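PDB 2PT5: shikimate kinase from Aquifex aeolicus, which probably catalyses the magnesium-dependent transfer of a phosphate from ATP to the 3-hydroxyl group of shikimate, the fifth of seven steps leading to chorismate. Local coordinates for residues Met1-Ile6 / Thr95-Asp100; Glu33-Arg38 / Phe60-Asp65. All coordinates share one frame; numbering follows the deposited sequence.

Contact 1: Met1-Ile6 / Thr95-Asp100; sequences MRIYLI and TTVFID
Strands 2-6 and 95-100 pair in parallel through R2, Y4 and I6, near the middle of the five-stranded sheet (strand order 2-3-1-4-5) of a P-loop kinase. Five backbone hydrogen bonds join them. R2 O receives T95 N, Y4 N gives to T95 O, V97 N reaches Y4 O at 2.6 Å, I6 N gives to V97 O, and I99 N closes the ladder on I6 O. The even-numbered residues of 2-6 thus make all the bonds on this side, while on the other edge the backbone of I3 pairs with V72 and I74 and that of L5 with I74, L5 O being bonded to the T76 hydroxyl. CA-H...O contacts lie between these bonds, as from L5 CA to V97 O at 3.4 Å.

Apolar packing follows on both faces. On the face covered by helix 13-24, I3 CG2 lies 4.0 Å from V97 CG2, the two side chains running alongside each other. L5 sends CD2 to V97 CB (3.8 Å) and CD1 to I99 CD1 (4.2 Å), and I99 goes on to touch V16. Toward helix 84-91, Y4 CB meets T96 CG2, and the Y4 hydroxyl is hydrogen-bonded to S67. I6 holds CG1 between its backbone N and carbonyl carbon (chi1 71°), which brings that atom within 3.9 Å of F98 CB. The F98 ring presents its edge to the neighbouring backbone, with CD1 3.5 Å from I6 O, an atom lying in the ring plane.

Contact 2: Glu33-Arg38 / Phe60-Asp65; sequences EEVQKR and FEVLKD
E34 meets V62 through the base of its side chain, CB lying 3.8 Å from V62 CG1. Beyond CB the chain bends at chi2 and leads its carboxylate away from helix 52-66 and back to its own helix; there OE2 takes a weak hydrogen bond from K37 NZ, part of a salt bridge. V35 and V62 form the buried part of the contact. The CG2 branch of V35 comes obliquely against V62 CG2 at 3.6 Å, and F55, L58 and E59 of helix 52-66 also touch its side chain, as does I46 of helix 43-49. The two segments cross steeply, their axes 106° apart and 9.8 Å at closest approach, and belong to the helices after strand 28-30, which in shikimate kinases form the shikimate-binding region; predicted substrate residue D32 starts helix 31-39. R38 then spans the more exposed side. CG anti to the backbone N (chi1 175°) and a bend at chi3 carry the guanidinium to the second helix, with V62 CG2 over one face, offset toward the rim near NH1. Both acidic partners lie at the edge of that group: NH1 forms a salt bridge with E61 OE1 at 3.2 Å, the carboxylate plane turned 61° from the guanidinium, while NH2 makes a longer one, with a weak hydrogen bond, to D65 OD1 at 3.5 Å.

The centres of contacts 1 and 2 lie about 17 Å apart, yet they meet directly where Y4 CE2 packs 3.8 Å from L63 CD1. Helix 52-66 therefore serves both: V62 faces helix 31-39, while L63, the next residue, reaches the central sheet. Along the chain, both segments of contact 2 fall between those of contact 1. Each lies near a different part of the predicted active site. In contact 1 the I99 side chain is about 4 Å from that of S11 in the probable ATP-binding P-loop; in contact 2 the V35 side chain is about 5 Å from that of D32, a predicted substrate-binding residue three residues earlier on the same helix.

Contact 1: Met1-Ile6 / Thr95-Asp100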
HETATM    1  N   MSE A   1      18.088   1.085  -3.711  1.00 53.34           N
HETATM    2  CA  MSE A   1      17.107   0.084  -3.212  1.00 48.83           C
HETATM    3  C   MSE A   1      15.692   0.631  -3.254  1.00 43.68           C
HETATM    4  O   MSE A   1      15.441   1.772  -2.870  1.00 42.35           O
HETATM    5  CB  MSE A   1      17.450  -0.302  -1.785  1.00 57.14           C
HETATM    6  CG  MSE A   1      17.508   0.888  -0.868  1.00 71.34           C
HETATM    7 SE   MSE A   1      18.028   0.361   0.886  1.00 98.26          SE
HETATM    8  CE  MSE A   1      18.426   2.114   1.607  1.00 91.87           C
ATOM      9  N   ARG A   2      14.770  -0.194  -3.733  1.00 42.02           N
ATOM     10  CA  ARG A   2      13.369   0.189  -3.829  1.00 38.47           C
ATOM     11  C   ARG A   2      12.575  -0.696  -2.884  1.00 37.20           C
ATOM     12  O   ARG A   2      12.682  -1.919  -2.937  1.00 38.77           O
ATOM     13  CB  ARG A   2      12.857   0.006  -5.261  1.00 42.59           C
ATOM     14  CG  ARG A   2      13.693   0.722  -6.308  1.00 44.94           C
ATOM     15  CD  ARG A   2      13.010   0.709  -7.658  1.00 52.31           C
ATOM     16  NE  ARG A   2      13.843   1.311  -8.695  1.00 55.75           N
ATOM     17  CZ  ARG A   2      14.791   0.667  -9.367  1.00 55.48           C
ATOM     18  NH1 ARG A   2      15.039  -0.614  -9.119  1.00 55.67           N
ATOM     19  NH2 ARG A   2      15.489   1.306 -10.291  1.00 59.01           N
ATOM     20  N   ILE A   3      11.781  -0.075  -2.021  1.00 33.61           N
ATOM     21  CA  ILE A   3      10.978  -0.818  -1.059  1.00 31.78           C
ATOM     22  C   ILE A   3       9.502  -0.482  -1.227  1.00 32.15           C
ATOM     23  O   ILE A   3       9.094   0.675  -1.098  1.00 32.39           O
ATOM     24  CB  ILE A   3      11.404  -0.483   0.376  1.00 31.72           C
ATOM     25  CG1 ILE A   3      12.873  -0.869   0.583  1.00 35.30           C
ATOM     26  CG2 ILE A   3      10.507  -1.208   1.368  1.00 33.09           C
ATOM     27  CD1 ILE A   3      13.464  -0.294   1.861  1.00 39.16           C
ATOM     28  N   TYR A   4       8.695  -1.494  -1.507  1.00 29.21           N
ATOM     29  CA  TYR A   4       7.270  -1.258  -1.693  1.00 33.34           C
ATOM     30  C   TYR A   4       6.445  -1.739  -0.516  1.00 31.45           C
ATOM     31  O   TYR A   4       6.620  -2.863  -0.046  1.00 32.19           O
ATOM     32  CB  TYR A   4       6.782  -1.945  -2.969  1.00 36.64           C
ATOM     33  CG  TYR A   4       7.526  -1.516  -4.213  1.00 33.30           C
ATOM     34  CD1 TYR A   4       8.659  -2.205  -4.643  1.00 31.81           C
ATOM     35  CD2 TYR A   4       7.098  -0.414  -4.957  1.00 33.50           C
ATOM     36  CE1 TYR A   4       9.353  -1.805  -5.795  1.00 34.88           C
ATOM     37  CE2 TYR A   4       7.784  -0.004  -6.106  1.00 34.78           C
ATOM     38  CZ  TYR A   4       8.910  -0.706  -6.522  1.00 35.17           C
ATOM     39  OH  TYR A   4       9.589  -0.311  -7.664  1.00 35.99           O
ATOM     40  N   LEU A   5       5.539  -0.888  -0.044  1.00 29.02           N
ATOM     41  CA  LEU A   5       4.676  -1.260   1.072  1.00 30.33           C
ATOM     42  C   LEU A   5       3.281  -1.532   0.527  1.00 31.47           C
ATOM     43  O   LEU A   5       2.724  -0.712  -0.188  1.00 33.79           O
ATOM     44  CB  LEU A   5       4.619  -0.139   2.113  1.00 30.11           C
ATOM     45  CG  LEU A   5       5.948   0.322   2.723  1.00 31.68           C
ATOM     46  CD1 LEU A   5       5.653   1.323   3.830  1.00 27.67           C
ATOM     47  CD2 LEU A   5       6.736  -0.864   3.263  1.00 26.96           C
ATOM     48  N   ILE A   6       2.722  -2.691   0.861  1.00 30.87           N
ATOM     49  CA  ILE A   6       1.397  -3.044   0.379  1.00 33.19           C
ATOM     50  C   ILE A   6       0.522  -3.513   1.529  1.00 32.07           C
ATOM     51  O   ILE A   6       1.023  -3.931   2.574  1.00 26.56           O
ATOM     52  CB  ILE A   6       1.480  -4.152  -0.707  1.00 32.29           C
ATOM     53  CG1 ILE A   6       1.873  -5.493  -0.080  1.00 32.61           C
ATOM     54  CG2 ILE A   6       2.521  -3.774  -1.746  1.00 33.06           C
ATOM     55  CD1 ILE A   6       2.079  -6.618  -1.099  1.00 35.36           C
ATOM     56  N   THR A  95      12.093  -4.830  -3.092  1.00 37.46           N
ATOM     57  CA  THR A  95      11.487  -5.655  -2.057  1.00 35.19           C
ATOM     58  C   THR A  95      10.079  -5.169  -1.736  1.00 35.72           C
ATOM     59  O   THR A  95       9.858  -3.976  -1.486  1.00 31.97           O
ATOM     60  CB  THR A  95      12.335  -5.623  -0.769  1.00 38.01           C
ATOM     61  OG1 THR A  95      13.666  -6.049  -1.075  1.00 41.81           O
ATOM     62  CG2 THR A  95      11.745  -6.545   0.298  1.00 38.50           C
ATOM     63  N   THR A  96       9.129  -6.100  -1.757  1.00 29.46           N
ATOM     64  CA  THR A  96       7.740  -5.794  -1.468  1.00 30.04           C
ATOM     65  C   THR A  96       7.494  -6.216  -0.031  1.00 32.11           C
ATOM     66  O   THR A  96       7.921  -7.290   0.391  1.00 31.31           O
ATOM     67  CB  THR A  96       6.782  -6.532  -2.438  1.00 33.63           C
ATOM     68  OG1 THR A  96       7.109  -7.927  -2.492  1.00 34.82           O
ATOM     69  CG2 THR A  96       6.895  -5.940  -3.835  1.00 33.10           C
ATOM     70  N   VAL A  97       6.835  -5.345   0.725  1.00 31.39           N
ATOM     71  CA  VAL A  97       6.563  -5.592   2.137  1.00 33.24           C
ATOM     72  C   VAL A  97       5.079  -5.493   2.450  1.00 32.16           C
ATOM     73  O   VAL A  97       4.460  -4.441   2.258  1.00 30.02           O
ATOM     74  CB  VAL A  97       7.303  -4.575   3.042  1.00 27.77           C
ATOM     75  CG1 VAL A  97       7.117  -4.948   4.498  1.00 33.54           C
ATOM     76  CG2 VAL A  97       8.784  -4.530   2.684  1.00 32.54           C
ATOM     77  N   PHE A  98       4.522  -6.584   2.959  1.00 27.86           N
ATOM     78  CA  PHE A  98       3.111  -6.620   3.302  1.00 32.55           C
ATOM     79  C   PHE A  98       2.931  -6.362   4.789  1.00 30.18           C
ATOM     80  O   PHE A  98       3.391  -7.134   5.628  1.00 30.83           O
ATOM     81  CB  PHE A  98       2.503  -7.982   2.903  1.00 32.18           C
ATOM     82  CG  PHE A  98       1.083  -8.207   3.395  1.00 30.33           C
ATOM     83  CD1 PHE A  98       0.180  -7.150   3.515  1.00 30.00           C
ATOM     84  CD2 PHE A  98       0.644  -9.498   3.702  1.00 34.95           C
ATOM     85  CE1 PHE A  98      -1.134  -7.372   3.933  1.00 30.13           C
ATOM     86  CE2 PHE A  98      -0.674  -9.735   4.122  1.00 30.46           C
ATOM     87  CZ  PHE A  98      -1.564  -8.672   4.236  1.00 33.96           C
ATOM     88  N   ILE A  99       2.287  -5.248   5.106  1.00 31.30           N
ATOM     89  CA  ILE A  99       2.011  -4.897   6.491  1.00 31.29           C
ATOM     90  C   ILE A  99       0.620  -5.468   6.733  1.00 34.52           C
ATOM     91  O   ILE A  99      -0.399  -4.884   6.351  1.00 25.96           O
ATOM     92  CB  ILE A  99       2.029  -3.380   6.682  1.00 30.01           C
ATOM     93  CG1 ILE A  99       3.420  -2.848   6.320  1.00 32.06           C
ATOM     94  CG2 ILE A  99       1.669  -3.038   8.112  1.00 24.75           C
ATOM     95  CD1 ILE A  99       3.514  -1.322   6.260  1.00 37.73           C
ATOM     96  N   ASP A 100       0.610  -6.633   7.368  1.00 37.14           N
ATOM     97  CA  ASP A 100      -0.598  -7.406   7.635  1.00 35.07           C
ATOM     98  C   ASP A 100      -1.373  -7.103   8.915  1.00 34.00           C
ATOM     99  O   ASP A 100      -0.808  -7.114  10.002  1.00 31.37           O
ATOM    100  CB  ASP A 100      -0.206  -8.888   7.642  1.00 34.83           C
ATOM    101  CG  ASP A 100      -1.402  -9.816   7.609  1.00 35.80           C
ATOM    102  OD1 ASP A 100      -1.265 -10.954   8.102  1.00 42.06           O
ATOM    103  OD2 ASP A 100      -2.461  -9.424   7.075  1.00 36.40           O
TER

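Contact 2: Glu33-Arg38 / Phe60-Asp65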
ATOM      1  N   GLU A  33      -1.369   9.620  -3.114  1.00 33.34           N
ATOM      2  CA  GLU A  33      -1.128  11.048  -2.892  1.00 35.72           C
ATOM      3  C   GLU A  33      -0.508  11.679  -4.144  1.00 37.80           C
ATOM      4  O   GLU A  33      -0.806  12.824  -4.482  1.00 40.48           O
ATOM      5  CB  GLU A  33      -0.221  11.253  -1.666  1.00 36.30           C
ATOM      6  CG  GLU A  33       1.143  11.844  -1.964  1.00 51.71           C
ATOM      7  CD  GLU A  33       2.172  11.536  -0.883  1.00 54.40           C
ATOM      8  OE1 GLU A  33       1.846  11.689   0.320  1.00 46.26           O
ATOM      9  OE2 GLU A  33       3.311  11.145  -1.247  1.00 54.75           O
ATOM     10  N   GLU A  34       0.343  10.930  -4.840  1.00 35.15           N
ATOM     11  CA  GLU A  34       0.971  11.449  -6.054  1.00 34.10           C
ATOM     12  C   GLU A  34      -0.045  11.494  -7.193  1.00 36.77           C
ATOM     13  O   GLU A  34      -0.055  12.425  -7.996  1.00 36.26           O
ATOM     14  CB  GLU A  34       2.167  10.579  -6.452  1.00 32.24           C
ATOM     15  CG  GLU A  34       3.300  10.637  -5.449  1.00 34.40           C
ATOM     16  CD  GLU A  34       3.673  12.067  -5.098  1.00 39.01           C
ATOM     17  OE1 GLU A  34       4.033  12.833  -6.011  1.00 38.12           O
ATOM     18  OE2 GLU A  34       3.598  12.433  -3.908  1.00 44.89           O
ATOM     19  N   VAL A  35      -0.909  10.486  -7.254  1.00 36.53           N
ATOM     20  CA  VAL A  35      -1.925  10.435  -8.294  1.00 42.12           C
ATOM     21  C   VAL A  35      -2.831  11.657  -8.191  1.00 44.18           C
ATOM     22  O   VAL A  35      -3.124  12.309  -9.191  1.00 43.52           O
ATOM     23  CB  VAL A  35      -2.782   9.163  -8.177  1.00 42.30           C
ATOM     24  CG1 VAL A  35      -4.003   9.269  -9.093  1.00 44.89           C
ATOM     25  CG2 VAL A  35      -1.937   7.941  -8.542  1.00 38.84           C
ATOM     26  N   GLN A  36      -3.264  11.960  -6.972  1.00 46.76           N
ATOM     27  CA  GLN A  36      -4.130  13.104  -6.737  1.00 48.61           C
ATOM     28  C   GLN A  36      -3.429  14.413  -7.080  1.00 48.87           C
ATOM     29  O   GLN A  36      -3.976  15.228  -7.819  1.00 46.89           O
ATOM     30  CB  GLN A  36      -4.597  13.116  -5.281  1.00 49.82           C
ATOM     31  CG  GLN A  36      -5.568  11.990  -4.966  1.00 60.49           C
ATOM     32  CD  GLN A  36      -5.984  11.948  -3.507  1.00 61.55           C
ATOM     33  OE1 GLN A  36      -5.186  11.620  -2.627  1.00 60.72           O
ATOM     34  NE2 GLN A  36      -7.243  12.280  -3.244  1.00 65.40           N
ATOM     35  N   LYS A  37      -2.220  14.609  -6.555  1.00 45.29           N
ATOM     36  CA  LYS A  37      -1.470  15.830  -6.828  1.00 46.45           C
ATOM     37  C   LYS A  37      -1.242  16.034  -8.328  1.00 49.33           C
ATOM     38  O   LYS A  37      -1.296  17.165  -8.820  1.00 49.65           O
ATOM     39  CB  LYS A  37      -0.138  15.812  -6.077  1.00 47.12           C
ATOM     40  CG  LYS A  37      -0.306  15.728  -4.562  1.00 49.79           C
ATOM     41  CD  LYS A  37       0.981  16.059  -3.801  1.00 50.94           C
ATOM     42  CE  LYS A  37       2.136  15.142  -4.173  1.00 51.72           C
ATOM     43  NZ  LYS A  37       3.373  15.490  -3.417  1.00 53.58           N
ATOM     44  N   ARG A  38      -1.009  14.948  -9.060  1.00 51.05           N
ATOM     45  CA  ARG A  38      -0.804  15.050 -10.502  1.00 53.01           C
ATOM     46  C   ARG A  38      -2.079  15.462 -11.240  1.00 59.10           C
ATOM     47  O   ARG A  38      -2.047  16.344 -12.097  1.00 61.15           O
ATOM     48  CB  ARG A  38      -0.306  13.726 -11.083  1.00 47.19           C
ATOM     49  CG  ARG A  38      -0.194  13.756 -12.601  1.00 49.62           C
ATOM     50  CD  ARG A  38       0.381  12.475 -13.169  1.00 47.65           C
ATOM     51  NE  ARG A  38       1.725  12.206 -12.669  1.00 48.80           N
ATOM     52  CZ  ARG A  38       2.482  11.192 -13.080  1.00 53.60           C
ATOM     53  NH1 ARG A  38       2.019  10.357 -14.004  1.00 50.76           N
ATOM     54  NH2 ARG A  38       3.696  11.007 -12.568  1.00 46.89           N
ATOM     55  N   PHE A  60      -0.960   2.873 -11.766  1.00 47.23           N
ATOM     56  CA  PHE A  60       0.091   1.950 -12.162  1.00 47.43           C
ATOM     57  C   PHE A  60       1.176   2.754 -12.884  1.00 47.88           C
ATOM     58  O   PHE A  60       2.370   2.518 -12.695  1.00 46.17           O
ATOM     59  CB  PHE A  60      -0.456   0.847 -13.067  1.00 47.90           C
ATOM     60  CG  PHE A  60       0.481  -0.317 -13.230  1.00 45.66           C
ATOM     61  CD1 PHE A  60       1.675  -0.377 -12.515  1.00 44.71           C
ATOM     62  CD2 PHE A  60       0.173  -1.352 -14.101  1.00 50.05           C
ATOM     63  CE1 PHE A  60       2.548  -1.443 -12.665  1.00 37.52           C
ATOM     64  CE2 PHE A  60       1.043  -2.428 -14.257  1.00 48.05           C
ATOM     65  CZ  PHE A  60       2.233  -2.469 -13.536  1.00 46.59           C
ATOM     66  N   GLU A  61       0.756   3.718 -13.698  1.00 48.58           N
ATOM     67  CA  GLU A  61       1.698   4.572 -14.416  1.00 50.05           C
ATOM     68  C   GLU A  61       2.547   5.321 -13.399  1.00 47.01           C
ATOM     69  O   GLU A  61       3.774   5.397 -13.525  1.00 43.85           O
ATOM     70  CB  GLU A  61       0.958   5.596 -15.282  1.00 59.77           C
ATOM     71  CG  GLU A  61       1.863   6.716 -15.803  1.00 74.07           C
ATOM     72  CD  GLU A  61       1.102   7.861 -16.459  1.00 81.90           C
ATOM     73  OE1 GLU A  61       1.743   8.886 -16.781  1.00 83.86           O
ATOM     74  OE2 GLU A  61      -0.128   7.739 -16.656  1.00 86.81           O
ATOM     75  N   VAL A  62       1.879   5.876 -12.393  1.00 41.28           N
ATOM     76  CA  VAL A  62       2.559   6.628 -11.353  1.00 39.49           C
ATOM     77  C   VAL A  62       3.548   5.737 -10.610  1.00 39.02           C
ATOM     78  O   VAL A  62       4.632   6.183 -10.228  1.00 35.06           O
ATOM     79  CB  VAL A  62       1.544   7.228 -10.352  1.00 38.06           C
ATOM     80  CG1 VAL A  62       2.270   7.918  -9.224  1.00 29.79           C
ATOM     81  CG2 VAL A  62       0.629   8.215 -11.073  1.00 43.20           C
ATOM     82  N   LEU A  63       3.167   4.478 -10.409  1.00 36.39           N
ATOM     83  CA  LEU A  63       4.027   3.539  -9.713  1.00 37.40           C
ATOM     84  C   LEU A  63       5.323   3.374 -10.487  1.00 40.10           C
ATOM     85  O   LEU A  63       6.413   3.465  -9.913  1.00 39.33           O
ATOM     86  CB  LEU A  63       3.342   2.179  -9.576  1.00 34.49           C
ATOM     87  CG  LEU A  63       4.203   1.071  -8.974  1.00 36.42           C
ATOM     88  CD1 LEU A  63       4.592   1.444  -7.544  1.00 37.38           C
ATOM     89  CD2 LEU A  63       3.426  -0.256  -9.000  1.00 41.59           C
ATOM     90  N   LYS A  64       5.202   3.128 -11.790  1.00 39.83           N
ATOM     91  CA  LYS A  64       6.374   2.951 -12.636  1.00 42.76           C
ATOM     92  C   LYS A  64       7.269   4.191 -12.639  1.00 38.74           C
ATOM     93  O   LYS A  64       8.481   4.080 -12.464  1.00 39.97           O
ATOM     94  CB  LYS A  64       5.967   2.614 -14.072  1.00 43.97           C
ATOM     95  CG  LYS A  64       5.190   1.320 -14.234  1.00 45.09           C
ATOM     96  CD  LYS A  64       5.469   0.722 -15.609  1.00 51.52           C
ATOM     97  CE  LYS A  64       4.312  -0.124 -16.118  1.00 56.82           C
ATOM     98  NZ  LYS A  64       3.111   0.714 -16.408  1.00 59.26           N
ATOM     99  N   ASP A  65       6.675   5.365 -12.829  1.00 37.83           N
ATOM    100  CA  ASP A  65       7.441   6.614 -12.839  1.00 38.96           C
ATOM    101  C   ASP A  65       8.232   6.799 -11.535  1.00 39.08           C
ATOM    102  O   ASP A  65       9.409   7.175 -11.547  1.00 37.88           O
ATOM    103  CB  ASP A  65       6.501   7.807 -13.058  1.00 46.55           C
ATOM    104  CG  ASP A  65       5.884   7.819 -14.452  1.00 52.74           C
ATOM    105  OD1 ASP A  65       5.156   8.785 -14.774  1.00 54.42           O
ATOM    106  OD2 ASP A  65       6.126   6.866 -15.226  1.00 54.89           O
TER